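PDB 6OMZ: dihydropteroate synthase from Mycobacterium smegmatis, which probably catalyses the condensation of para-aminobenzoate with 6-hydroxymethyl-7,8-dihydropterin diphosphate to give 7,8-dihydropteroate, the immediate precursor of folates. Local coordinates for residues D102-D107 with V120-G125; A226-F231 with P245-E250; A252-S257 with V273-D278. The protein carries 1 engineered substitution. All coordinates share one frame; numbering follows the deposited sequence. Where two conformers were deposited one is given.

Contact 1: D102-D107 with V120-G125; sequences DTMHAD and VNDVSG. With PMM (pterin-6-yl-methyl-monophosphate), chain D; EDO (1,2-ethanediol), chain G.
D102 and N121 pair as parallel neighbours at the C-terminal ends of their strands, CA atoms 4.6 Å apart, where T103 N donates a weak hydrogen bond (134° at the hydrogen) to N121 O. The CA-H of D102 also meets that oxygen, and the CA-H of D122 meets T103 O. Side by side and pointing the same way, the D102 carboxylate and N121 amide have their planes 46° apart. N121 reads the pterin edge twice: OD1 accepts from PMM N2 at 2.9 Å, nearly straight, and ND2 donates to PMM N1 at 3.1 Å. D102 OD2 lies 2.8 Å from PMM N8 and is salt-bridged to R269. These are the adjoining strand ends of a right-handed beta-alpha-beta unit, strands 98-102 and 119-122 with helix 106-114 between, in the TIM barrel of the pterin-binding family. Water 1 donates to D102 OD1 and N121 O and accepts from V123 N. Behind the pocket, M104 CG packs on V123 CG2 at 3.6 Å; V123 CG1, anti to its carbonyl carbon (chi1 -59°), instead reaches PMM N8 at 3.3 Å. S124 N and OG both bond D122 OD1 from one face of its carboxylate, the former closing an Asx turn.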
# COMPACT_ATOMS: atom_id res chain seq x y z
N ASP A 102 -2.02 1.83 -7.86
CA ASP A 102 -2.14 2.72 -6.70
C ASP A 102 -2.68 4.05 -7.23
O ASP A 102 -1.93 4.90 -7.71
CB ASP A 102 -0.78 2.87 -6.02
CG ASP A 102 -0.82 3.70 -4.75
OD1 ASP A 102 -1.79 4.47 -4.51
OD2 ASP A 102 0.14 3.58 -3.96
N THR A 103 -4.00 4.22 -7.17
CA THR A 103 -4.62 5.46 -7.62
C THR A 103 -5.90 5.69 -6.83
O THR A 103 -6.56 4.75 -6.38
CB THR A 103 -4.91 5.46 -9.15
OG1 THR A 103 -5.32 6.77 -9.58
CG2 THR A 103 -6.04 4.48 -9.48
N MET A 104 -6.22 6.98 -6.64
CA MET A 104 -7.50 7.43 -6.10
C MET A 104 -8.50 7.80 -7.18
O MET A 104 -9.63 8.19 -6.85
CB MET A 104 -7.33 8.68 -5.22
CG MET A 104 -6.28 8.64 -4.15
SD MET A 104 -6.26 10.26 -3.32
CE MET A 104 -5.62 11.34 -4.59
N HIS A 105 -8.11 7.75 -8.45
CA HIS A 105 -8.90 8.34 -9.53
C HIS A 105 -9.50 7.23 -10.38
O HIS A 105 -8.77 6.37 -10.88
CB HIS A 105 -8.02 9.27 -10.36
CG HIS A 105 -7.38 10.35 -9.53
ND1 HIS A 105 -6.01 10.55 -9.50
CD2 HIS A 105 -7.91 11.26 -8.68
CE1 HIS A 105 -5.74 11.56 -8.69
NE2 HIS A 105 -6.87 12.00 -8.18
N ALA A 106 -10.83 7.25 -10.52
CA ALA A 106 -11.54 6.14 -11.15
C ALA A 106 -11.12 5.96 -12.61
O ALA A 106 -10.98 4.83 -13.09
CB ALA A 106 -13.04 6.36 -11.04
N ASP A 107 -10.94 7.07 -13.33
CA ASP A 107 -10.57 6.96 -14.74
C ASP A 107 -9.18 6.37 -14.89
O ASP A 107 -8.92 5.59 -15.82
CB ASP A 107 -10.65 8.33 -15.43
CG ASP A 107 -12.08 8.82 -15.63
OD1 ASP A 107 -13.04 8.07 -15.36
OD2 ASP A 107 -12.23 9.98 -16.08
N VAL A 120 -6.97 -2.90 -7.55
CA VAL A 120 -6.98 -1.44 -7.42
C VAL A 120 -6.66 -1.10 -5.97
O VAL A 120 -7.33 -1.59 -5.05
CB VAL A 120 -8.33 -0.83 -7.83
CG1 VAL A 120 -8.31 0.70 -7.59
CG2 VAL A 120 -8.62 -1.13 -9.29
N ASN A 121 -5.65 -0.25 -5.77
CA ASN A 121 -5.19 0.15 -4.45
C ASN A 121 -5.50 1.64 -4.26
O ASN A 121 -4.82 2.50 -4.82
CB ASN A 121 -3.69 -0.11 -4.31
CG ASN A 121 -3.15 0.37 -2.98
OD1 ASN A 121 -3.88 0.43 -2.00
ND2 ASN A 121 -1.86 0.72 -2.94
N ASP A 122 -6.53 1.94 -3.46
CA ASP A 122 -7.08 3.30 -3.34
C ASP A 122 -6.78 3.87 -1.96
O ASP A 122 -7.44 3.52 -0.98
CB ASP A 122 -8.58 3.23 -3.61
CG ASP A 122 -9.25 4.59 -3.63
OD1 ASP A 122 -8.61 5.64 -3.35
OD2 ASP A 122 -10.46 4.59 -3.94
N VAL A 123 -5.79 4.78 -1.88
CA VAL A 123 -5.45 5.34 -0.58
C VAL A 123 -6.57 6.20 -0.01
O VAL A 123 -6.57 6.51 1.19
CB VAL A 123 -4.12 6.14 -0.62
CG1 VAL A 123 -2.95 5.23 -1.09
CG2 VAL A 123 -4.23 7.40 -1.49
N SER A 124 -7.57 6.58 -0.82
CA SER A 124 -8.71 7.29 -0.28
C SER A 124 -9.82 6.36 0.19
O SER A 124 -10.81 6.85 0.75
CB SER A 124 -9.29 8.26 -1.31
OG SER A 124 -10.01 7.53 -2.30
N GLY A 125 -9.69 5.06 -0.04
CA GLY A 125 -10.74 4.13 0.33
C GLY A 125 -12.07 4.38 -0.35
O GLY A 125 -13.12 4.15 0.25
N5 PMM D . 1.34 4.26 1.37
C6 PMM D . 1.62 5.03 0.30
C7 PMM D . 1.01 4.80 -0.92
N8 PMM D . 0.09 3.84 -1.13
N1 PMM D . -1.17 2.17 -0.28
C2 PMM D . -1.56 1.41 0.74
N2 PMM D . -2.54 0.52 0.58
N3 PMM D . -1.01 1.51 1.99
C4 PMM D . -0.02 2.40 2.35
O4 PMM D . 0.44 2.42 3.49
C4A PMM D . 0.43 3.28 1.25
C8A PMM D . -0.19 3.10 -0.05
C9 PMM D . 2.52 6.21 0.53
O10 PMM D . 3.87 5.74 0.79
PA PMM D . 5.08 5.53 -0.29
O1P PMM D . 6.21 4.99 0.49
O2P PMM D . 4.61 4.56 -1.37
O3P PMM D . 5.39 6.88 -0.93
C1 EDO G . -17.13 3.10 -1.42
O1 EDO G . -16.90 4.14 -2.36
C2 EDO G . -15.95 3.00 -0.45
O2 EDO G . -15.79 4.25 0.24
O HOH W 1 -4.32 5.22 -4.21
O HOH W 2 -11.50 6.90 -5.02

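Contact 2: A226-F231 with P245-E250; sequences ASRKRF and PPDGRE. With PMM (pterin-6-yl-methyl-monophosphate), chain D.
R228 reaches P246, D247 and E250 of the 245-250 loop, and the geometry separates a closely fitted polar centre from a looser side. At the centre its NH1 donates to E250 OE2 at 2.7 Å, within the guanidinium plane, while OE2 is met on its anti side but from well out of the carboxylate plane (32°). NH1 and NH2 together grip D247 end-on, both directed at the single oxygen OD1, with NH2 at 2.9 Å. The D247 carboxylate stands steeply to the guanidinium, the planes 70° apart, which fits a grip on one oxygen rather than a two-oxygen pairing. A bend in the R228 chain at chi3 (64°) turns the guanidinium so that its edge faces both acids while P246 O lies over one face, 3.6 Å above the plane. P246 CB approaches R228 NH2 to 3.2 Å. P246 and D247 are thus solvent-exposed yet held by R228.

R249 answers in the reverse direction: its chain is extended from CG to NE, and NH1 donates to R228 O at 2.9 Å from above the carbonyl plane. Its NH2 is held by R244 O, so the same guanidinium also ties into the chain just before the loop.

The loose side is exposed R230, whose nearest approach is CA to R249 NH1 at 3.8 Å, and the S227-E250 pair, where S227 OG and E250 OE1 share water 3. K229, last residue of the type II turn from A226, points away from the loop; in the conformer given, its NZ donates to PMM O4 at 2.6 Å and to the carbonyls of G225 and L196. With two carboxylates around R228, its positive charge is probably well balanced, and this network joins the loop to the chain segment that carries the pterin-binding lysine.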
# COMPACT_ATOMS: atom_id res chain seq x y z
N ALA A 226 3.90 0.03 6.17
CA ALA A 226 4.73 0.79 7.09
C ALA A 226 6.03 1.30 6.47
O ALA A 226 6.69 2.16 7.05
CB ALA A 226 5.08 -0.05 8.32
N SER A 227 6.37 0.80 5.29
CA SER A 227 7.71 0.94 4.71
C SER A 227 8.19 2.38 4.68
O SER A 227 7.60 3.23 4.01
CB SER A 227 7.68 0.35 3.29
OG SER A 227 8.96 0.46 2.67
N ARG A 228 9.28 2.64 5.40
CA ARG A 228 10.00 3.91 5.40
C ARG A 228 9.17 5.08 5.92
O ARG A 228 9.57 6.23 5.76
CB ARG A 228 10.51 4.25 3.99
CG ARG A 228 11.38 3.14 3.40
CD ARG A 228 11.65 3.36 1.91
NE ARG A 228 12.41 4.56 1.62
CZ ARG A 228 13.74 4.59 1.48
NH1 ARG A 228 14.45 3.49 1.64
NH2 ARG A 228 14.35 5.73 1.19
N LYS A 229 8.03 4.82 6.55
CA LYS A 229 7.14 5.90 6.95
C LYS A 229 7.74 6.73 8.09
O LYS A 229 8.67 6.30 8.79
CB LYS A 229 5.78 5.34 7.36
CG LYS A 229 5.02 4.69 6.19
CD LYS A 229 3.63 5.28 6.03
CE LYS A 229 2.95 4.79 4.76
NZ LYS A 229 1.72 4.02 5.06
N ARG A 230 7.17 7.92 8.28
CA ARG A 230 7.74 8.92 9.18
C ARG A 230 7.87 8.40 10.61
O ARG A 230 8.83 8.75 11.31
CB ARG A 230 6.87 10.18 9.14
CG ARG A 230 7.44 11.37 9.92
CD ARG A 230 6.71 12.70 9.58
NE ARG A 230 5.31 12.71 10.01
CZ ARG A 230 4.88 13.12 11.21
NH1 ARG A 230 5.75 13.56 12.11
NH2 ARG A 230 3.59 13.09 11.50
N PHE A 231 6.91 7.58 11.08
CA PHE A 231 7.01 7.09 12.46
C PHE A 231 8.23 6.19 12.67
O PHE A 231 8.71 6.10 13.81
CB PHE A 231 5.71 6.36 12.88
CG PHE A 231 5.54 4.93 12.39
CD1 PHE A 231 5.57 4.62 11.03
CD2 PHE A 231 5.25 3.91 13.29
CE1 PHE A 231 5.36 3.32 10.59
CE2 PHE A 231 5.03 2.60 12.86
CZ PHE A 231 5.09 2.31 11.50
N PRO A 245 17.13 8.79 8.70
CA PRO A 245 16.77 8.99 7.28
C PRO A 245 16.03 7.79 6.72
O PRO A 245 16.17 6.68 7.25
CB PRO A 245 18.13 9.18 6.60
CG PRO A 245 19.01 9.75 7.69
CD PRO A 245 18.56 9.03 8.95
N PRO A 246 15.24 7.97 5.65
CA PRO A 246 14.42 6.85 5.14
C PRO A 246 15.21 5.59 4.82
O PRO A 246 14.72 4.48 5.07
CB PRO A 246 13.78 7.45 3.88
CG PRO A 246 13.68 8.91 4.17
CD PRO A 246 14.90 9.25 5.00
N ASP A 247 16.43 5.73 4.27
CA ASP A 247 17.24 4.55 3.96
C ASP A 247 17.62 3.77 5.22
O ASP A 247 17.87 2.56 5.14
CB ASP A 247 18.51 4.97 3.22
CG ASP A 247 18.27 5.19 1.74
OD1 ASP A 247 17.13 4.96 1.27
OD2 ASP A 247 19.22 5.60 1.05
N GLY A 248 17.70 4.43 6.36
CA GLY A 248 17.97 3.73 7.59
C GLY A 248 16.76 3.15 8.28
O GLY A 248 16.84 2.77 9.45
N ARG A 249 15.61 3.08 7.59
CA ARG A 249 14.40 2.54 8.18
C ARG A 249 14.08 1.14 7.68
O ARG A 249 13.00 0.62 7.99
CB ARG A 249 13.20 3.47 7.89
CG ARG A 249 13.41 4.91 8.40
CD ARG A 249 12.34 5.90 7.95
NE ARG A 249 12.84 7.28 8.16
CZ ARG A 249 12.18 8.38 7.82
NH1 ARG A 249 10.98 8.31 7.26
NH2 ARG A 249 12.73 9.57 8.07
N GLU A 250 14.97 0.51 6.92
CA GLU A 250 14.60 -0.75 6.28
C GLU A 250 14.63 -1.94 7.23
O GLU A 250 13.81 -2.85 7.11
CB GLU A 250 15.51 -1.02 5.08
CG GLU A 250 15.47 0.07 4.00
CD GLU A 250 14.14 0.13 3.24
OE1 GLU A 250 13.17 -0.57 3.62
OE2 GLU A 250 14.07 0.91 2.26
N5 PMM D . 1.34 4.26 1.37
C6 PMM D . 1.62 5.03 0.30
C7 PMM D . 1.01 4.80 -0.92
N8 PMM D . 0.09 3.84 -1.13
N1 PMM D . -1.17 2.17 -0.28
C2 PMM D . -1.56 1.41 0.74
N2 PMM D . -2.54 0.52 0.58
N3 PMM D . -1.01 1.51 1.99
C4 PMM D . -0.02 2.40 2.35
O4 PMM D . 0.44 2.42 3.49
C4A PMM D . 0.43 3.28 1.25
C8A PMM D . -0.19 3.10 -0.05
C9 PMM D . 2.52 6.21 0.53
O10 PMM D . 3.87 5.74 0.79
PA PMM D . 5.08 5.53 -0.29
O1P PMM D . 6.21 4.99 0.49
O2P PMM D . 4.61 4.56 -1.37
O3P PMM D . 5.39 6.88 -0.93
O HOH W 3 10.97 -1.24 2.41

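Contact 3: A252-S257 with V273-D278; sequences ATAVIS and VQASVD
S257 and S276 supply the polar part of this helix pair: their OG atoms lie 2.7 Å apart in a hydrogen bond in which either hydroxyl may donate. Both oxygens stand anti to their own carbonyl carbons (chi1 -69° in S257, -84° in S276), and from these positions they meet across the gap. S257 CB also lies 3.4 Å from S276 OG.

Apolar contact is slight: the methyls of A254 and A275 have their CB atoms 4.3 Å apart.

Van der Waals packing of small residues on backbone makes up the rest. A254 points at the opposite helix and sets its CB 3.6 Å from A275 O, and S276 OG lies 3.8 Å from A254 CA. With alanines and serines making the close contacts, A254 and S276 bring their CA atoms to 4.5 Å, and the segment axes approach to 8.3 Å at a crossing angle of -45°.

Helix 250-262 and helix 273-287 are consecutive helices of the barrel's outer layer, linked through strand 267-270. The serine pair is buried against that strand, S257 touching V268 and V270 and S276 touching V270, while the end of I256 leads away from helix 273-287 and packs on F231 and L232 of helix 230-235.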
# COMPACT_ATOMS: atom_id res chain seq x y z
N ALA A 252 13.82 -1.82 10.39
CA ALA A 252 12.55 -1.67 11.10
C ALA A 252 11.37 -2.10 10.24
O ALA A 252 10.44 -2.77 10.72
CB ALA A 252 12.39 -0.21 11.55
N THR A 253 11.38 -1.73 8.95
CA THR A 253 10.29 -2.10 8.05
C THR A 253 10.18 -3.62 7.92
O THR A 253 9.08 -4.17 7.95
CB THR A 253 10.52 -1.45 6.68
OG1 THR A 253 10.45 -0.02 6.81
CG2 THR A 253 9.47 -1.93 5.67
N ALA A 254 11.32 -4.30 7.78
CA ALA A 254 11.31 -5.75 7.61
C ALA A 254 10.81 -6.46 8.87
O ALA A 254 10.13 -7.49 8.78
CB ALA A 254 12.71 -6.24 7.24
N VAL A 255 11.17 -5.94 10.05
CA VAL A 255 10.65 -6.50 11.29
C VAL A 255 9.13 -6.35 11.36
O VAL A 255 8.42 -7.27 11.78
CB VAL A 255 11.34 -5.86 12.51
CG1 VAL A 255 10.71 -6.35 13.81
CG2 VAL A 255 12.83 -6.19 12.48
N ILE A 256 8.60 -5.20 10.92
CA ILE A 256 7.15 -5.04 10.88
C ILE A 256 6.52 -6.07 9.94
O ILE A 256 5.46 -6.63 10.25
CB ILE A 256 6.80 -3.59 10.48
CG1 ILE A 256 7.05 -2.68 11.69
CG2 ILE A 256 5.35 -3.49 9.98
CD1 ILE A 256 6.82 -1.21 11.44
N SER A 257 7.16 -6.36 8.81
CA SER A 257 6.62 -7.41 7.94
C SER A 257 6.48 -8.73 8.69
O SER A 257 5.45 -9.42 8.57
CB SER A 257 7.49 -7.60 6.70
OG SER A 257 7.41 -6.49 5.82
N VAL A 273 11.86 -5.10 -1.16
CA VAL A 273 11.29 -6.45 -1.16
C VAL A 273 12.30 -7.45 -0.61
O VAL A 273 11.95 -8.31 0.21
CB VAL A 273 10.81 -6.80 -2.58
CG1 VAL A 273 10.53 -8.29 -2.72
CG2 VAL A 273 9.55 -5.97 -2.90
N GLN A 274 13.56 -7.34 -1.01
CA GLN A 274 14.57 -8.29 -0.55
C GLN A 274 14.65 -8.34 0.97
O GLN A 274 14.74 -9.42 1.56
CB GLN A 274 15.93 -7.94 -1.14
CG GLN A 274 17.02 -8.90 -0.67
CD GLN A 274 18.38 -8.60 -1.28
OE1 GLN A 274 19.22 -7.93 -0.67
NE2 GLN A 274 18.59 -9.09 -2.49
N ALA A 275 14.59 -7.19 1.63
CA ALA A 275 14.72 -7.19 3.09
C ALA A 275 13.52 -7.86 3.76
O ALA A 275 13.69 -8.63 4.71
CB ALA A 275 14.91 -5.76 3.60
N SER A 276 12.30 -7.58 3.28
CA SER A 276 11.14 -8.22 3.89
C SER A 276 11.07 -9.71 3.54
O SER A 276 10.64 -10.51 4.37
CB SER A 276 9.85 -7.51 3.47
OG SER A 276 9.60 -6.39 4.31
N VAL A 277 11.50 -10.08 2.33
CA VAL A 277 11.53 -11.50 1.98
C VAL A 277 12.57 -12.24 2.82
O VAL A 277 12.30 -13.33 3.33
CB VAL A 277 11.77 -11.68 0.46
CG1 VAL A 277 12.03 -13.16 0.13
CG2 VAL A 277 10.57 -11.18 -0.32
N ASP A 278 13.74 -11.63 3.03
CA ASP A 278 14.73 -12.19 3.95
C ASP A 278 14.11 -12.44 5.32
O ASP A 278 14.30 -13.48 5.94
CB ASP A 278 15.93 -11.24 4.12
CG ASP A 278 16.84 -11.15 2.92
OD1 ASP A 278 16.64 -11.84 1.89
OD2 ASP A 278 17.81 -10.35 3.03

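How the contacts relate
Contacts 1 and 2 address the same ligand from opposite sides of the chain's centre: their centres are 23 Å apart and their nearest atoms about 8 Å, with PMM in touch with both. Contact 1 supplies D102, N121 and V123 to the pocket, contact 2 supplies K229, and R70, D193, R269 and H271 add further hydrogen bonds to the ligand. Contact 3 takes no part in the pocket, its T253 side chain about 9 Å from PMM and its nearest atom about 13 Å from contact 1. It does touch contact 2, where T253 OG1 sits 3.2 Å from R228 N in a probable hydrogen bond and I256 CD1 packs on A226 CB at 3.7 Å.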